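Side-chain contacts in acyl-coenzyme A oxidase (Caenorhabditis elegans, PDB 5K3H), which catalyses the FAD-dependent desaturation of acyl-CoA thioesters to (2E)-enoyl-CoA, reducing oxygen to hydrogen peroxide in the first step of peroxisomal beta-oxidation: residues B[310-315]-B[418-423]; B[320-325]-B[329-334]; B[338-343]-B[406-411]; B[348-353]-B[398-403]. One frame throughout, in Å; residues are numbered along the deposited sequence.

Interaction 1 (B[310-315]-B[418-423]); sequences LNIATR and SYISEI
Ile-312 meets Ile-420 and Ile-423 with no flat side chain between them, and the two flat groups nearby are faced from within their own segments. Asn-311 OD1 lies 3.6 Å above one face of the Arg-315 guanidinium, toward its rim, and Glu-422 CB lies 4.0 Å above one face of the Tyr-419 ring, also off centre. At their ends, Arg-315 NH2 makes a salt bridge to Asp-616 and Tyr-419 OH hydrogen-bonds to Glu-109. The contact itself is aliphatic and buried. Ile-312 holds CG1 anti to its carbonyl carbon (chi1 -65°) and CG2 anti to its nitrogen, and this fork serves two partners. Along one branch, Ile-312 CD1 meets Ile-423 CD1 tip to tip at 3.5 Å; along the other, Ile-312 CG2 lies 3.7 Å from Ile-420 CD1, the two side chains sliding past each other in opposite directions. Ile-312 CD1 also rests 3.5 Å from Ser-418 O, a carbonyl whose hydrogen bond goes to Ser-627. Just ahead of the second helix, Ser-418 OG accepts from Ile-420 N at 3.2 Å and nearly straight (170°), and it also hydrogen-bonds to Gly-413 O. This ST turn, with Tyr-419 at the N-cap, leads into helix 420-428, whose isoleucines pack on helix 300-319 in the all-helical C-alpha1 region of the acyl-CoA oxidase fold.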
loop_
_atom_site.group_PDB
_atom_site.type_symbol
_atom_site.label_atom_id
_atom_site.label_comp_id
_atom_site.label_asym_id
_atom_site.label_seq_id
_atom_site.Cartn_x
_atom_site.Cartn_y
_atom_site.Cartn_z
ATOM N N LEU B 310 -8.680 0.568 -11.600
ATOM C CA LEU B 310 -8.439 -0.201 -12.817
ATOM C C LEU B 310 -8.787 0.595 -14.068
ATOM O O LEU B 310 -8.089 0.490 -15.087
ATOM C CB LEU B 310 -9.223 -1.512 -12.762
ATOM C CG LEU B 310 -8.699 -2.484 -11.696
ATOM C CD1 LEU B 310 -9.767 -3.527 -11.390
ATOM C CD2 LEU B 310 -7.424 -3.128 -12.163
ATOM N N ASN B 311 -9.845 1.419 -14.014
ATOM C CA ASN B 311 -10.089 2.360 -15.104
ATOM C C ASN B 311 -8.836 3.197 -15.370
ATOM O O ASN B 311 -8.417 3.380 -16.519
ATOM C CB ASN B 311 -11.266 3.265 -14.756
ATOM C CG ASN B 311 -12.618 2.681 -15.184
ATOM O OD1 ASN B 311 -13.065 2.894 -16.304
ATOM N ND2 ASN B 311 -13.276 1.948 -14.275
ATOM N N ILE B 312 -8.225 3.717 -14.312
ATOM C CA ILE B 312 -7.057 4.576 -14.480
ATOM C C ILE B 312 -5.898 3.793 -15.079
ATOM O O ILE B 312 -5.319 4.190 -16.100
ATOM C CB ILE B 312 -6.671 5.219 -13.135
ATOM C CG1 ILE B 312 -7.793 6.153 -12.666
ATOM C CG2 ILE B 312 -5.291 5.894 -13.236
ATOM C CD1 ILE B 312 -7.810 6.390 -11.171
ATOM N N ALA B 313 -5.561 2.651 -14.468
ATOM C CA ALA B 313 -4.396 1.908 -14.907
ATOM C C ALA B 313 -4.601 1.270 -16.277
ATOM O O ALA B 313 -3.638 1.135 -17.035
ATOM C CB ALA B 313 -4.044 0.850 -13.869
ATOM N N THR B 314 -5.827 0.845 -16.612
ATOM C CA THR B 314 -6.024 0.164 -17.887
ATOM C C THR B 314 -6.134 1.162 -19.042
ATOM O O THR B 314 -5.588 0.919 -20.130
ATOM C CB THR B 314 -7.263 -0.743 -17.825
ATOM O OG1 THR B 314 -7.210 -1.581 -16.642
ATOM C CG2 THR B 314 -7.368 -1.611 -19.082
ATOM N N ARG B 315 -6.796 2.304 -18.829
ATOM C CA ARG B 315 -6.752 3.371 -19.832
ATOM C C ARG B 315 -5.314 3.822 -20.107
ATOM O O ARG B 315 -4.894 3.911 -21.267
ATOM C CB ARG B 315 -7.624 4.546 -19.373
ATOM C CG ARG B 315 -9.111 4.286 -19.547
ATOM C CD ARG B 315 -9.931 5.308 -18.799
ATOM N NE ARG B 315 -11.354 5.108 -19.039
ATOM C CZ ARG B 315 -12.316 5.885 -18.555
ATOM N NH1 ARG B 315 -12.023 6.922 -17.789
ATOM N NH2 ARG B 315 -13.570 5.619 -18.849
ATOM N N SER B 418 -2.214 10.566 -10.970
ATOM C CA SER B 418 -2.870 9.280 -11.185
ATOM C C SER B 418 -4.054 9.099 -10.242
ATOM O O SER B 418 -5.031 8.426 -10.593
ATOM C CB SER B 418 -1.895 8.145 -10.977
ATOM O OG SER B 418 -1.819 7.876 -9.593
ATOM N N TYR B 419 -3.945 9.637 -9.028
ATOM C CA TYR B 419 -4.925 9.663 -7.942
ATOM C C TYR B 419 -5.059 8.324 -7.235
ATOM O O TYR B 419 -5.803 8.254 -6.252
ATOM C CB TYR B 419 -6.318 10.125 -8.402
ATOM C CG TYR B 419 -7.131 10.747 -7.285
ATOM C CD1 TYR B 419 -6.638 11.844 -6.560
ATOM C CD2 TYR B 419 -8.382 10.253 -6.944
ATOM C CE1 TYR B 419 -7.355 12.420 -5.541
ATOM C CE2 TYR B 419 -9.118 10.833 -5.917
ATOM C CZ TYR B 419 -8.584 11.914 -5.223
ATOM O OH TYR B 419 -9.291 12.497 -4.200
ATOM N N ILE B 420 -4.332 7.283 -7.655
ATOM C CA ILE B 420 -4.542 5.935 -7.126
ATOM C C ILE B 420 -4.066 5.810 -5.685
ATOM O O ILE B 420 -4.659 5.064 -4.889
ATOM C CB ILE B 420 -3.844 4.909 -8.035
ATOM C CG1 ILE B 420 -4.470 4.943 -9.433
ATOM C CG2 ILE B 420 -3.989 3.528 -7.454
ATOM C CD1 ILE B 420 -3.750 4.085 -10.443
ATOM N N SER B 421 -3.030 6.546 -5.301
ATOM C CA SER B 421 -2.567 6.449 -3.922
ATOM C C SER B 421 -3.627 6.894 -2.926
ATOM O O SER B 421 -3.717 6.330 -1.830
ATOM C CB SER B 421 -1.289 7.267 -3.742
ATOM O OG SER B 421 -1.541 8.652 -3.886
ATOM N N GLU B 422 -4.437 7.897 -3.277
ATOM C CA GLU B 422 -5.544 8.316 -2.422
ATOM C C GLU B 422 -6.698 7.324 -2.505
ATOM O O GLU B 422 -7.340 7.023 -1.491
ATOM C CB GLU B 422 -6.004 9.726 -2.817
ATOM C CG GLU B 422 -7.021 10.388 -1.868
ATOM C CD GLU B 422 -6.456 10.760 -0.505
ATOM O OE1 GLU B 422 -5.220 10.918 -0.372
ATOM O OE2 GLU B 422 -7.257 10.864 0.447
ATOM N N ILE B 423 -6.967 6.788 -3.703
ATOM C CA ILE B 423 -7.967 5.730 -3.835
ATOM C C ILE B 423 -7.601 4.547 -2.944
ATOM O O ILE B 423 -8.455 4.004 -2.233
ATOM C CB ILE B 423 -8.108 5.308 -5.316
ATOM C CG1 ILE B 423 -8.667 6.448 -6.175
ATOM C CG2 ILE B 423 -8.973 4.068 -5.468
ATOM C CD1 ILE B 423 -8.401 6.272 -7.674
#

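Interaction 2 (B[320-325]-B[329-334]); sequences RRQGQI and EPEVKV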
loop_
_atom_site.group_PDB
_atom_site.type_symbol
_atom_site.label_atom_id
_atom_site.label_comp_id
_atom_site.label_asym_id
_atom_site.label_seq_id
_atom_site.Cartn_x
_atom_site.Cartn_y
_atom_site.Cartn_z
ATOM N N ARG B 320 -0.065 4.382 -23.065
ATOM C CA ARG B 320 1.370 4.342 -22.792
ATOM C C ARG B 320 2.060 3.302 -23.674
ATOM O O ARG B 320 1.764 2.115 -23.573
ATOM C CB ARG B 320 1.593 4.022 -21.318
ATOM C CG ARG B 320 3.039 3.860 -20.886
ATOM C CD ARG B 320 3.833 5.103 -21.230
ATOM N NE ARG B 320 5.099 5.107 -20.516
ATOM C CZ ARG B 320 5.803 6.193 -20.211
ATOM N NH1 ARG B 320 5.373 7.410 -20.564
ATOM N NH2 ARG B 320 6.936 6.049 -19.528
ATOM N N ARG B 321 2.990 3.739 -24.522
ATOM C CA ARG B 321 3.798 2.848 -25.351
ATOM C C ARG B 321 5.215 2.788 -24.789
ATOM O O ARG B 321 5.827 3.831 -24.547
ATOM C CB ARG B 321 3.797 3.330 -26.806
ATOM C CG ARG B 321 2.492 2.989 -27.545
ATOM C CD ARG B 321 2.407 3.599 -28.905
ATOM N NE ARG B 321 1.141 3.294 -29.582
ATOM C CZ ARG B 321 0.947 2.199 -30.319
ATOM N NH1 ARG B 321 1.941 1.326 -30.452
ATOM N NH2 ARG B 321 -0.211 1.975 -30.928
ATOM N N GLN B 322 5.745 1.582 -24.575
ATOM C CA GLN B 322 7.032 1.471 -23.877
ATOM C C GLN B 322 7.624 0.101 -24.123
ATOM O O GLN B 322 6.991 -0.911 -23.808
ATOM C CB GLN B 322 6.877 1.722 -22.365
ATOM C CG GLN B 322 8.181 2.054 -21.597
ATOM C CD GLN B 322 8.696 3.503 -21.796
ATOM O OE1 GLN B 322 9.726 3.894 -21.217
ATOM N NE2 GLN B 322 7.985 4.296 -22.610
ATOM N N GLY B 323 8.817 0.062 -24.700
ATOM C CA GLY B 323 9.470 -1.193 -24.977
ATOM C C GLY B 323 8.925 -1.828 -26.241
ATOM O O GLY B 323 7.911 -1.415 -26.817
ATOM N N GLN B 324 9.649 -2.837 -26.703
ATOM C CA GLN B 324 9.289 -3.556 -27.908
ATOM C C GLN B 324 9.016 -5.008 -27.583
ATOM O O GLN B 324 9.619 -5.583 -26.667
ATOM C CB GLN B 324 10.374 -3.460 -28.964
ATOM C CG GLN B 324 10.315 -2.181 -29.735
ATOM C CD GLN B 324 11.519 -2.024 -30.593
ATOM O OE1 GLN B 324 12.627 -1.897 -30.069
ATOM N NE2 GLN B 324 11.334 -2.011 -31.910
ATOM N N ILE B 325 8.069 -5.577 -28.318
ATOM C CA ILE B 325 7.964 -7.025 -28.372
ATOM C C ILE B 325 8.754 -7.391 -29.618
ATOM O O ILE B 325 9.968 -7.588 -29.533
ATOM C CB ILE B 325 6.502 -7.516 -28.377
ATOM C CG1 ILE B 325 5.858 -7.212 -27.012
ATOM C CG2 ILE B 325 6.425 -9.003 -28.662
ATOM C CD1 ILE B 325 4.353 -7.432 -26.939
ATOM N N GLU B 329 9.091 -3.783 -35.059
ATOM C CA GLU B 329 7.825 -3.077 -34.953
ATOM C C GLU B 329 7.904 -1.988 -33.895
ATOM O O GLU B 329 8.735 -2.060 -32.986
ATOM C CB GLU B 329 6.692 -4.056 -34.637
ATOM C CG GLU B 329 6.450 -5.014 -35.756
ATOM C CD GLU B 329 5.282 -5.922 -35.485
ATOM O OE1 GLU B 329 4.901 -6.062 -34.305
ATOM O OE2 GLU B 329 4.741 -6.491 -36.457
ATOM N N PRO B 330 7.065 -0.960 -33.980
ATOM C CA PRO B 330 7.184 0.160 -33.032
ATOM C C PRO B 330 6.958 -0.281 -31.594
ATOM O O PRO B 330 6.602 -1.424 -31.296
ATOM C CB PRO B 330 6.121 1.172 -33.491
ATOM C CG PRO B 330 5.617 0.704 -34.821
ATOM C CD PRO B 330 6.110 -0.700 -35.077
ATOM N N GLU B 331 7.232 0.641 -30.682
ATOM C CA GLU B 331 6.945 0.399 -29.277
ATOM C C GLU B 331 5.475 0.035 -29.094
ATOM O O GLU B 331 4.591 0.596 -29.748
ATOM C CB GLU B 331 7.297 1.641 -28.468
ATOM C CG GLU B 331 8.812 1.892 -28.346
ATOM C CD GLU B 331 9.115 3.105 -27.461
ATOM O OE1 GLU B 331 8.916 4.257 -27.947
ATOM O OE2 GLU B 331 9.542 2.917 -26.297
ATOM N N VAL B 332 5.217 -0.948 -28.243
ATOM C CA VAL B 332 3.871 -1.455 -28.076
ATOM C C VAL B 332 3.234 -0.764 -26.881
ATOM O O VAL B 332 3.911 -0.292 -25.961
ATOM C CB VAL B 332 3.850 -2.995 -27.913
ATOM C CG1 VAL B 332 4.438 -3.691 -29.122
ATOM C CG2 VAL B 332 4.602 -3.378 -26.680
ATOM N N LYS B 333 1.902 -0.707 -26.889
ATOM C CA LYS B 333 1.162 -0.336 -25.692
ATOM C C LYS B 333 1.545 -1.285 -24.567
ATOM O O LYS B 333 1.617 -2.495 -24.776
ATOM C CB LYS B 333 -0.337 -0.457 -25.953
ATOM C CG LYS B 333 -0.872 0.404 -27.066
ATOM C CD LYS B 333 -2.300 0.014 -27.353
ATOM C CE LYS B 333 -2.872 0.799 -28.507
ATOM N NZ LYS B 333 -4.317 0.461 -28.732
ATOM N N VAL B 334 1.763 -0.760 -23.354
ATOM C CA VAL B 334 2.122 -1.691 -22.290
ATOM C C VAL B 334 0.992 -2.675 -22.010
ATOM O O VAL B 334 1.250 -3.770 -21.504
ATOM C CB VAL B 334 2.565 -0.961 -21.013
ATOM C CG1 VAL B 334 3.761 -0.100 -21.329
ATOM C CG2 VAL B 334 1.445 -0.135 -20.427
HETATM O O HOH W 1 7.203 -3.761 -30.942
#
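Arg-321 and Lys-333 form the single beta bridge of an irregular loop that turns back on itself between helix 300-319 and helix 338-367 and carries Arg-320, a residue of the FAD site shared between the subunits. Three backbone bonds tie its arms: Val-334 N to Arg-320 O (2.9 Å), Gln-322 N to Val-332 O (3.0 Å) and Val-332 N to Gly-323 O (3.1 Å). Beside them the extended chain of Arg-321 runs out so that NH1 donates to Glu-331 O at 2.8 Å. The bond lies in both the guanidinium and the carbonyl plane but is bent, 139° at the hydrogen. Over the centre of one guanidinium face sits Lys-333 CG, 4.1 Å from Arg-321 CZ. Nearer the turn, Gln-324 NE2 reaches Glu-329 O at 2.8 Å, almost straight (172°) and in its amide plane. On the side of the second subunit, Gln-322 hydrogen-bonds through its amide to Gly-155 and Gly-157 of that chain. A leucine in place of Arg-321 would probably leave Glu-331 O without this donor and take from Asp-15 its salt bridge with this residue. Arg-321 NH2 and Lys-333 NZ stand 4.9 Å apart; the first pairs with the Asp-15 carboxylate, the second hydrogen-bonds to Asp-15 O and makes a salt bridge to Glu-19, and these partners are likely to offset the repulsion between the cations.

Interaction 3 (B[338-343]-B[406-411]); sequences QTQQHR and RMACGG
Arg-343 lays one face of its guanidinium over the last turn of helix 382-408, with Ala-408 N 3.9 Å above the plane at its centre and Met-407 CB 3.3 Å from Arg-343 NH2. The side chains of Arg-343 and Met-407 cross at about a right angle. CG of Arg-343 stands between its own nitrogen and carbonyl carbon (chi1 84°), and a further bend at chi3 turns the flat end over the helix while Arg-343 CD rests 3.8 Å from Ala-408 CB. Next to it Gln-340, bent at chi2 (85°), sends NE2 to Ala-408 O at 2.7 Å; the bond is tilted out of the amide plane, and the same NE2 is hydrogen-bonded to Ser-317 of helix 300-319. An alanine at Arg-343 would probably uncover the Met-407 and Ala-408 backbone and open a gap beside the Ala-408 methyl. Gln-340 and Arg-343 belong to the FAD site shared between the dimeric partners, and in this apo form both rest on the end of helix 382-408. Helix 590-616 packs against Gln-338, Gln-341 and His-342, while Cys-409 lies against helices 300-319 and 420-428, and the second subunit approaches at Gln-338, Thr-339 and His-342.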
loop_
_atom_site.group_PDB
_atom_site.type_symbol
_atom_site.label_atom_id
_atom_site.label_comp_id
_atom_site.label_asym_id
_atom_site.label_seq_id
_atom_site.Cartn_x
_atom_site.Cartn_y
_atom_site.Cartn_z
ATOM N N GLN B 338 1.962 -9.614 -21.375
ATOM C CA GLN B 338 1.278 -10.578 -20.516
ATOM C C GLN B 338 1.424 -10.186 -19.057
ATOM O O GLN B 338 0.500 -10.332 -18.245
ATOM C CB GLN B 338 1.851 -11.970 -20.737
ATOM C CG GLN B 338 1.088 -13.053 -19.979
ATOM C CD GLN B 338 1.776 -14.388 -20.049
ATOM O OE1 GLN B 338 2.852 -14.578 -19.492
ATOM N NE2 GLN B 338 1.168 -15.321 -20.769
ATOM N N THR B 339 2.588 -9.660 -18.728
ATOM C CA THR B 339 2.916 -9.225 -17.385
ATOM C C THR B 339 1.998 -8.103 -16.917
ATOM O O THR B 339 1.589 -8.082 -15.751
ATOM C CB THR B 339 4.399 -8.832 -17.418
ATOM O OG1 THR B 339 5.199 -9.866 -16.804
ATOM C CG2 THR B 339 4.661 -7.443 -16.889
ATOM N N GLN B 340 1.633 -7.180 -17.815
ATOM C CA GLN B 340 0.707 -6.095 -17.465
ATOM C C GLN B 340 -0.732 -6.601 -17.370
ATOM O O GLN B 340 -1.475 -6.243 -16.442
ATOM C CB GLN B 340 0.774 -4.988 -18.514
ATOM C CG GLN B 340 0.082 -3.682 -18.143
ATOM C CD GLN B 340 0.961 -2.756 -17.318
ATOM O OE1 GLN B 340 1.912 -3.186 -16.652
ATOM N NE2 GLN B 340 0.667 -1.467 -17.385
ATOM N N GLN B 341 -1.139 -7.437 -18.326
ATOM C CA GLN B 341 -2.471 -8.017 -18.278
ATOM C C GLN B 341 -2.661 -8.836 -17.004
ATOM O O GLN B 341 -3.719 -8.765 -16.364
ATOM C CB GLN B 341 -2.684 -8.881 -19.522
ATOM C CG GLN B 341 -2.530 -8.097 -20.827
ATOM C CD GLN B 341 -2.802 -8.935 -22.068
ATOM O OE1 GLN B 341 -3.141 -10.123 -21.970
ATOM N NE2 GLN B 341 -2.684 -8.319 -23.241
ATOM N N HIS B 342 -1.627 -9.593 -16.607
ATOM C CA HIS B 342 -1.722 -10.432 -15.424
ATOM C C HIS B 342 -1.918 -9.607 -14.162
ATOM O O HIS B 342 -2.522 -10.089 -13.190
ATOM C CB HIS B 342 -0.471 -11.312 -15.318
ATOM C CG HIS B 342 -0.501 -12.298 -14.182
ATOM N ND1 HIS B 342 0.301 -12.175 -13.065
ATOM C CD2 HIS B 342 -1.227 -13.426 -13.997
ATOM C CE1 HIS B 342 0.073 -13.189 -12.244
ATOM N NE2 HIS B 342 -0.855 -13.959 -12.782
ATOM N N ARG B 343 -1.410 -8.380 -14.135
ATOM C CA ARG B 343 -1.529 -7.570 -12.931
ATOM C C ARG B 343 -2.741 -6.638 -12.958
ATOM O O ARG B 343 -2.972 -5.917 -11.979
ATOM C CB ARG B 343 -0.232 -6.769 -12.715
ATOM C CG ARG B 343 -0.170 -5.467 -13.492
ATOM C CD ARG B 343 1.241 -4.931 -13.578
ATOM N NE ARG B 343 1.880 -4.908 -12.282
ATOM C CZ ARG B 343 3.079 -4.377 -12.045
ATOM N NH1 ARG B 343 3.768 -3.817 -13.039
ATOM N NH2 ARG B 343 3.588 -4.415 -10.809
ATOM N N ARG B 406 -1.666 0.708 -9.223
ATOM C CA ARG B 406 -0.705 1.802 -9.126
ATOM C C ARG B 406 0.624 1.432 -9.797
ATOM O O ARG B 406 1.175 2.213 -10.582
ATOM C CB ARG B 406 -0.473 2.203 -7.668
ATOM C CG ARG B 406 0.316 3.497 -7.607
ATOM C CD ARG B 406 0.859 3.779 -6.252
ATOM N NE ARG B 406 1.601 2.626 -5.720
ATOM C CZ ARG B 406 2.867 2.333 -6.019
ATOM N NH1 ARG B 406 3.555 3.108 -6.847
ATOM N NH2 ARG B 406 3.448 1.261 -5.488
ATOM N N MET B 407 1.163 0.246 -9.471
ATOM C CA MET B 407 2.419 -0.229 -10.062
ATOM C C MET B 407 2.319 -0.385 -11.581
ATOM O O MET B 407 3.264 -0.058 -12.307
ATOM C CB MET B 407 2.804 -1.550 -9.400
ATOM C CG MET B 407 3.348 -1.388 -7.989
ATOM S SD MET B 407 3.476 -2.930 -7.062
ATOM C CE MET B 407 3.411 -2.288 -5.385
ATOM N N ALA B 408 1.166 -0.829 -12.089
ATOM C CA ALA B 408 1.001 -0.946 -13.533
ATOM C C ALA B 408 1.162 0.389 -14.258
ATOM O O ALA B 408 1.315 0.402 -15.490
ATOM C CB ALA B 408 -0.364 -1.547 -13.856
ATOM N N CYS B 409 1.081 1.507 -13.538
ATOM C CA CYS B 409 1.238 2.842 -14.107
ATOM C C CYS B 409 2.684 3.338 -14.147
ATOM O O CYS B 409 2.930 4.408 -14.714
ATOM C CB CYS B 409 0.369 3.837 -13.331
ATOM S SG CYS B 409 -1.409 3.621 -13.621
ATOM N N GLY B 410 3.647 2.579 -13.604
ATOM C CA GLY B 410 5.038 2.980 -13.680
ATOM C C GLY B 410 5.326 4.241 -12.881
ATOM O O GLY B 410 4.628 4.578 -11.923
ATOM N N GLY B 411 6.384 4.943 -13.299
ATOM C CA GLY B 411 6.791 6.154 -12.596
ATOM C C GLY B 411 5.679 7.177 -12.454
ATOM O O GLY B 411 5.520 7.790 -11.394
#

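Interaction 4 (B[348-353]-B[398-403]); sequences IARAYA and TGEGIE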
loop_
_atom_site.group_PDB
_atom_site.type_symbol
_atom_site.label_atom_id
_atom_site.label_comp_id
_atom_site.label_asym_id
_atom_site.label_seq_id
_atom_site.Cartn_x
_atom_site.Cartn_y
_atom_site.Cartn_z
ATOM N N ILE B 348 -9.987 -6.783 -12.512
ATOM C CA ILE B 348 -11.270 -6.438 -13.108
ATOM C C ILE B 348 -12.293 -7.486 -12.716
ATOM O O ILE B 348 -13.397 -7.159 -12.256
ATOM C CB ILE B 348 -11.155 -6.313 -14.637
ATOM C CG1 ILE B 348 -10.049 -5.310 -14.992
ATOM C CG2 ILE B 348 -12.531 -5.924 -15.205
ATOM C CD1 ILE B 348 -9.759 -5.138 -16.504
ATOM N N ALA B 349 -11.898 -8.762 -12.802
ATOM C CA ALA B 349 -12.775 -9.863 -12.413
ATOM C C ALA B 349 -13.222 -9.719 -10.973
ATOM O O ALA B 349 -14.413 -9.840 -10.682
ATOM C CB ALA B 349 -12.060 -11.208 -12.617
ATOM N N ARG B 350 -12.285 -9.438 -10.059
ATOM C CA ARG B 350 -12.631 -9.268 -8.644
ATOM C C ARG B 350 -13.604 -8.114 -8.432
ATOM O O ARG B 350 -14.425 -8.168 -7.510
ATOM C CB ARG B 350 -11.380 -9.031 -7.785
ATOM C CG ARG B 350 -10.501 -10.213 -7.584
ATOM C CD ARG B 350 -9.283 -9.926 -6.680
ATOM N NE ARG B 350 -8.591 -11.185 -6.431
ATOM C CZ ARG B 350 -7.505 -11.365 -5.677
ATOM N NH1 ARG B 350 -6.915 -10.347 -5.049
ATOM N NH2 ARG B 350 -7.004 -12.596 -5.570
ATOM N N ALA B 351 -13.473 -7.014 -9.189
ATOM C CA ALA B 351 -14.387 -5.881 -8.973
ATOM C C ALA B 351 -15.832 -6.269 -9.290
ATOM O O ALA B 351 -16.736 -6.021 -8.485
ATOM C CB ALA B 351 -13.967 -4.661 -9.800
ATOM N N TYR B 352 -16.054 -6.927 -10.434
ATOM C CA TYR B 352 -17.366 -7.484 -10.753
ATOM C C TYR B 352 -17.765 -8.540 -9.731
ATOM O O TYR B 352 -18.922 -8.589 -9.292
ATOM C CB TYR B 352 -17.365 -8.091 -12.163
ATOM C CG TYR B 352 -17.586 -7.086 -13.287
ATOM C CD1 TYR B 352 -16.519 -6.349 -13.806
ATOM C CD2 TYR B 352 -18.850 -6.884 -13.838
ATOM C CE1 TYR B 352 -16.710 -5.432 -14.829
ATOM C CE2 TYR B 352 -19.039 -5.991 -14.853
ATOM C CZ TYR B 352 -17.970 -5.254 -15.353
ATOM O OH TYR B 352 -18.150 -4.336 -16.376
ATOM N N ALA B 353 -16.822 -9.393 -9.330
ATOM C CA ALA B 353 -17.148 -10.428 -8.353
ATOM C C ALA B 353 -17.621 -9.820 -7.043
ATOM O O ALA B 353 -18.565 -10.324 -6.429
ATOM C CB ALA B 353 -15.940 -11.339 -8.110
ATOM N N THR B 398 -9.244 -5.834 -2.315
ATOM C CA THR B 398 -9.362 -4.545 -2.994
ATOM C C THR B 398 -8.053 -3.774 -2.902
ATOM O O THR B 398 -7.558 -3.263 -3.910
ATOM C CB THR B 398 -10.497 -3.711 -2.393
ATOM O OG1 THR B 398 -11.744 -4.369 -2.614
ATOM C CG2 THR B 398 -10.558 -2.369 -3.057
ATOM N N GLY B 399 -7.460 -3.713 -1.699
ATOM C CA GLY B 399 -6.176 -3.036 -1.514
ATOM C C GLY B 399 -5.044 -3.640 -2.331
ATOM O O GLY B 399 -4.232 -2.916 -2.918
ATOM N N GLU B 400 -4.970 -4.973 -2.375
ATOM C CA GLU B 400 -4.001 -5.651 -3.241
ATOM C C GLU B 400 -4.153 -5.218 -4.700
ATOM O O GLU B 400 -3.166 -4.874 -5.363
ATOM C CB GLU B 400 -4.183 -7.163 -3.098
ATOM C CG GLU B 400 -3.406 -8.022 -4.096
ATOM C CD GLU B 400 -3.806 -9.526 -4.076
ATOM O OE1 GLU B 400 -4.510 -9.992 -3.114
ATOM O OE2 GLU B 400 -3.406 -10.243 -5.046
ATOM N N GLY B 401 -5.387 -5.180 -5.211
ATOM C CA GLY B 401 -5.581 -4.832 -6.613
ATOM C C GLY B 401 -5.304 -3.374 -6.929
ATOM O O GLY B 401 -4.664 -3.063 -7.934
ATOM N N ILE B 402 -5.719 -2.466 -6.047
ATOM C CA ILE B 402 -5.445 -1.046 -6.256
ATOM C C ILE B 402 -3.940 -0.805 -6.290
ATOM O O ILE B 402 -3.444 0.015 -7.072
ATOM C CB ILE B 402 -6.116 -0.201 -5.154
ATOM C CG1 ILE B 402 -7.635 -0.310 -5.203
ATOM C CG2 ILE B 402 -5.725 1.266 -5.308
ATOM C CD1 ILE B 402 -8.285 0.265 -4.017
ATOM N N GLU B 403 -3.186 -1.529 -5.453
ATOM C CA GLU B 403 -1.730 -1.396 -5.462
ATOM C C GLU B 403 -1.121 -1.944 -6.751
ATOM O O GLU B 403 -0.252 -1.297 -7.349
ATOM C CB GLU B 403 -1.132 -2.111 -4.251
ATOM C CG GLU B 403 0.311 -1.750 -3.943
ATOM C CD GLU B 403 0.505 -0.285 -3.553
ATOM O OE1 GLU B 403 -0.383 0.284 -2.865
ATOM O OE2 GLU B 403 1.547 0.311 -3.947
#
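Arg-350 and Glu-400 alone join these two helical segments, which bury just 86 Å² between them. The close part is a single salt bridge: Arg-350 NH1 donates to Glu-400 OE1 at 3.1 Å, with 156° at the hydrogen. The acceptor lies at the guanidinium edge, in its plane, yet the donor comes to the carboxylate from above, 69° out of that plane, and the two flat groups stand nearly perpendicular (87°). Glu-400 OE2 is not far behind, 3.5 Å from the same NH1, which therefore looks onto the carboxylate rather than along it. Both chains are stretched to span the gap: Arg-350 is extended from CG to NE, and Glu-400 has CG anti to its nitrogen and runs on extended. Their backbones remain well separated, with 10.8 Å from Arg-350 CA to Glu-400 CA. Helices 338-367 and 382-408, which the bridge connects, are neighbours in the helical C-alpha1 region of the acyl-CoA oxidase family, and each segment keeps its regular i to i+4 backbone bonding. Around Arg-350 the packing is dense: its NE makes a second salt bridge, to Glu-574, and its side chain touches Tyr-573 of helix 557-577 and Arg-540 of helix 520-553. Two acids, Glu-400 and Glu-574, probably offset the charge of the buried guanidinium, despite Arg-540 alongside. Glu-400 sits on the looser side, partly exposed to solvent, its side chain about 4 Å from that of His-396 and about 5 Å from that of Gln-404, two residues of the ATP site shared between the subunits.

In the fold
All four contacts fall within the C-alpha1 region of the oxidase. Interaction 1 closes the longest loop, from helix 300-319 to helix 420-428, and the other three are nested inside it; interaction 2 comes first, then interaction 3, which encloses interaction 4. Interactions 3 and 4 join the same helices, 338-367 and 382-408, with centres 13 Å apart. Interaction 1 touches both, Cys-409 packing on Ala-313 and Ile-402 on Ile-420. Interaction 2 lies further out, 21 Å from interaction 1 between centres, but meets interaction 3 where Val-334 packs on Gln-340. Interactions 1, 3 and 4 thus tie the helices together, and interaction 2 adds a surface loop; FAD-site residues lie in interactions 2 and 3, both of which reach the second subunit.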